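Local coordinates for protein threonine synthase (PDB 4F4F) that probably catalyses the pyridoxal-phosphate-dependent conversion of O-phospho-L-homoserine and water to L-threonine and phosphate, the last step of threonine biosynthesis, at residues A[326-331]-A[357-362]. Numbering follows the deposited sequence.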
ATOM      1  N   PHE A 326     -10.984 -14.504  -3.714  1.00 11.44           N
ATOM      2  CA  PHE A 326     -10.508 -15.888  -3.536  1.00 11.75           C
ATOM      3  C   PHE A 326     -10.967 -16.410  -2.182  1.00 11.94           C
ATOM      4  O   PHE A 326     -11.555 -17.491  -2.103  1.00 12.47           O
ATOM      5  CB  PHE A 326      -8.974 -15.915  -3.638  1.00 11.57           C
ATOM      6  CG  PHE A 326      -8.343 -17.275  -3.604  1.00 11.69           C
ATOM      7  CD1 PHE A 326      -8.667 -18.239  -4.540  1.00 12.22           C
ATOM      8  CD2 PHE A 326      -7.352 -17.573  -2.663  1.00 11.63           C
ATOM      9  CE1 PHE A 326      -8.023 -19.484  -4.533  1.00 12.34           C
ATOM     10  CE2 PHE A 326      -6.705 -18.794  -2.657  1.00 11.77           C
ATOM     11  CZ  PHE A 326      -7.046 -19.759  -3.589  1.00 12.09           C
ATOM     12  N   GLU A 327     -10.741 -15.634  -1.129  1.00 12.08           N
ATOM     13  CA  GLU A 327     -11.123 -16.075   0.214  1.00 12.54           C
ATOM     14  C   GLU A 327     -12.650 -16.234   0.346  1.00 12.68           C
ATOM     15  O   GLU A 327     -13.144 -17.215   0.924  1.00 13.18           O
ATOM     16  CB  GLU A 327     -10.592 -15.086   1.268  1.00 12.87           C
ATOM     17  CG  GLU A 327      -9.078 -14.922   1.261  1.00 13.35           C
ATOM     18  CD  GLU A 327      -8.344 -16.097   1.819  1.00 14.32           C
ATOM     19  OE1 GLU A 327      -8.974 -17.180   2.050  1.00 16.45           O
ATOM     20  OE2 GLU A 327      -7.115 -15.957   1.989  1.00 15.86           O
ATOM     21  N   ALA A 328     -13.385 -15.277  -0.215  1.00 12.84           N
ATOM     22  CA  ALA A 328     -14.832 -15.249  -0.134  1.00 13.27           C
ATOM     23  C   ALA A 328     -15.497 -16.444  -0.865  1.00 13.71           C
ATOM     24  O   ALA A 328     -16.585 -16.884  -0.460  1.00 13.88           O
ATOM     25  CB  ALA A 328     -15.370 -13.928  -0.636  1.00 13.08           C
ATOM     26  N   HIS A 329     -14.821 -16.974  -1.900  1.00 13.58           N
ATOM     27  CA  HIS A 329     -15.314 -18.126  -2.664  1.00 14.23           C
ATOM     28  C   HIS A 329     -14.809 -19.420  -2.093  1.00 14.14           C
ATOM     29  O   HIS A 329     -14.809 -20.443  -2.760  1.00 14.12           O
ATOM     30  CB  HIS A 329     -14.912 -17.998  -4.141  1.00 14.33           C
ATOM     31  CG  HIS A 329     -15.677 -16.924  -4.887  1.00 14.79           C
ATOM     32  ND1 HIS A 329     -15.418 -15.605  -4.728  1.00 14.72           N
ATOM     33  CD2 HIS A 329     -16.723 -17.010  -5.796  1.00 15.45           C
ATOM     34  CE1 HIS A 329     -16.262 -14.887  -5.492  1.00 15.17           C
ATOM     35  NE2 HIS A 329     -17.079 -15.741  -6.132  1.00 15.57           N
ATOM     36  N   GLY A 330     -14.299 -19.369  -0.876  1.00 13.84           N
ATOM     37  CA  GLY A 330     -13.728 -20.539  -0.249  1.00 14.41           C
ATOM     38  C   GLY A 330     -12.552 -21.112  -1.013  1.00 14.27           C
ATOM     39  O   GLY A 330     -12.377 -22.312  -1.064  1.00 15.12           O
ATOM     40  N   ARG A 331     -11.740 -20.229  -1.563  1.00 13.91           N
ATOM     41  CA  ARG A 331     -10.532 -20.558  -2.302  1.00 13.48           C
ATOM     42  C   ARG A 331     -10.817 -21.437  -3.531  1.00 13.84           C
ATOM     43  O   ARG A 331     -10.017 -22.284  -3.926  1.00 14.09           O
ATOM     44  CB  ARG A 331      -9.479 -21.113  -1.344  1.00 13.52           C
ATOM     45  CG  ARG A 331      -9.020 -20.081  -0.315  1.00 13.25           C
ATOM     46  CD  ARG A 331      -7.679 -20.446   0.293  1.00 13.24           C
ATOM     47  NE  ARG A 331      -7.066 -19.319   0.966  1.00 12.99           N
ATOM     48  CZ  ARG A 331      -5.773 -19.239   1.300  1.00 13.36           C
ATOM     49  NH1 ARG A 331      -4.926 -20.225   1.040  1.00 13.67           N
ATOM     50  NH2 ARG A 331      -5.311 -18.151   1.912  1.00 13.33           N
ATOM     51  N   SER A 357     -22.400 -12.604   0.237  1.00 18.30           N
ATOM     52  CA  SER A 357     -22.791 -12.595   1.652  1.00 18.61           C
ATOM     53  C   SER A 357     -21.590 -12.711   2.558  1.00 17.32           C
ATOM     54  O   SER A 357     -21.548 -12.049   3.609  1.00 17.11           O
ATOM     55  CB  SER A 357     -23.733 -13.751   1.993  1.00 20.01           C
ATOM     56  OG  SER A 357     -24.969 -13.589   1.360  1.00 22.95           O
ATOM     57  N   ALA A 358     -20.619 -13.543   2.177  1.00 16.32           N
ATOM     58  CA  ALA A 358     -19.417 -13.677   2.995  1.00 15.50           C
ATOM     59  C   ALA A 358     -18.671 -12.337   3.055  1.00 14.99           C
ATOM     60  O   ALA A 358     -18.169 -11.963   4.100  1.00 14.85           O
ATOM     61  CB  ALA A 358     -18.503 -14.760   2.465  1.00 15.38           C
ATOM     62  N   ILE A 359     -18.607 -11.611   1.934  1.00 14.74           N
ATOM     63  CA  ILE A 359     -17.927 -10.311   1.920  1.00 14.45           C
ATOM     64  C   ILE A 359     -18.677  -9.351   2.817  1.00 14.83           C
ATOM     65  O   ILE A 359     -18.092  -8.673   3.672  1.00 14.33           O
ATOM     66  CB  ILE A 359     -17.770  -9.760   0.474  1.00 14.26           C
ATOM     67  CG1 ILE A 359     -16.721 -10.601  -0.269  1.00 14.00           C
ATOM     68  CG2 ILE A 359     -17.376  -8.293   0.508  1.00 14.07           C
ATOM     69  CD1 ILE A 359     -16.781 -10.504  -1.796  1.00 14.42           C
ATOM     70  N   ARG A 360     -19.999  -9.339   2.674  1.00 15.81           N
ATOM     71  CA  ARG A 360     -20.810  -8.384   3.434  1.00 16.56           C
ATOM     72  C   ARG A 360     -20.832  -8.660   4.941  1.00 16.57           C
ATOM     73  O   ARG A 360     -21.095  -7.738   5.744  1.00 16.54           O
ATOM     74  CB  ARG A 360     -22.222  -8.352   2.900  1.00 17.60           C
ATOM     75  CG  ARG A 360     -22.345  -7.732   1.530  1.00 18.25           C
ATOM     76  CD  ARG A 360     -23.728  -8.058   0.976  1.00 19.56           C
ATOM     77  NE  ARG A 360     -24.047  -7.223  -0.176  1.00 20.11           N
ATOM     78  CZ  ARG A 360     -25.039  -7.448  -1.022  1.00 21.06           C
ATOM     79  NH1 ARG A 360     -25.829  -8.500  -0.879  1.00 21.28           N
ATOM     80  NH2 ARG A 360     -25.218  -6.617  -2.046  1.00 21.89           N
ATOM     81  N   SER A 361     -20.566  -9.911   5.313  1.00 16.39           N
ATOM     82  CA  SER A 361     -20.532 -10.289   6.705  1.00 16.50           C
ATOM     83  C   SER A 361     -19.332  -9.708   7.435  1.00 16.15           C
ATOM     84  O   SER A 361     -19.354  -9.622   8.664  1.00 15.51           O
ATOM     85  CB  SER A 361     -20.558 -11.818   6.877  1.00 16.89           C
ATOM     86  OG  SER A 361     -19.296 -12.372   6.667  1.00 16.51           O
ATOM     87  N   GLU A 362     -18.278  -9.337   6.698  1.00 15.61           N
ATOM     88  CA  GLU A 362     -17.080  -8.809   7.320  1.00 15.66           C
ATOM     89  C   GLU A 362     -16.675  -7.388   6.897  1.00 15.13           C
ATOM     90  O   GLU A 362     -15.867  -6.747   7.597  1.00 15.42           O
ATOM     91  CB  GLU A 362     -15.920  -9.773   7.044  1.00 15.82           C
ATOM     92  CG  GLU A 362     -16.220 -11.211   7.487  1.00 16.69           C
ATOM     93  CD  GLU A 362     -14.937 -12.018   7.525  1.00 16.92           C
ATOM     94  OE1 GLU A 362     -14.735 -12.851   6.646  1.00 18.05           O
ATOM     95  OE2 GLU A 362     -14.100 -11.750   8.399  1.00 17.08           O
TER
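A small helix-helix contact, apolar in its side chains, joins Ala-328, the last residue of helix 321-328, to Ala-358 and Ile-359 on helix 353-362, which runs straight into strand 363-367, an outermost strand of the mixed six-stranded sheet; the contact's centre lies about 22 Å from that of the chain. It illustrates how alanine lets two helices come close: the CA atoms of Ala-328 and Ala-358 are 5.8 Å apart, and only 116 Å² of surface is buried between the segments. The methyl of Ala-328 points at the second helix, where the ethyl branch of Ile-359 receives it. Ala-328 CB lies 3.6 Å from Ile-359 CG1 and 3.9 Å from Ile-359 CD1, thus resting alongside the branch. With chi1 of Ile-359 at -71°, CG1 stands anti to the carbonyl carbon, and chi2 of 161° carries CD1 onward beside the same methyl. Ala-358 completes the contact more loosely, its CB meeting the carbonyl oxygen of Ala-328 at 4.1 Å. No hydrogen bond crosses between the two segments.

Directly beyond this alanine, the first helix ends in a Schellman motif. Gly-330, at positive phi, is the C-prime residue; Arg-331 N bonds to Phe-326 O, and Gly-330 N to Glu-327 O. The reversal brings Arg-331 back to Glu-327, which it grips side-on in a salt bridge: NE donates to OE1 at 3.1 Å and NH2 to OE2 at 2.8 Å. The second bond uses the syn side of OE2, whereas OE1 is approached from above the carboxylate plane. Tyr-40 also bonds to Glu-327, and Pro-37 O accepts from Arg-331, tying this helix end to the region around strand 35-37. On the other helix, Ser-361 OG turns back to donate to Ala-358 O at 2.8 Å, while Glu-362 forms a salt bridge with Lys-272 of helix 263-274.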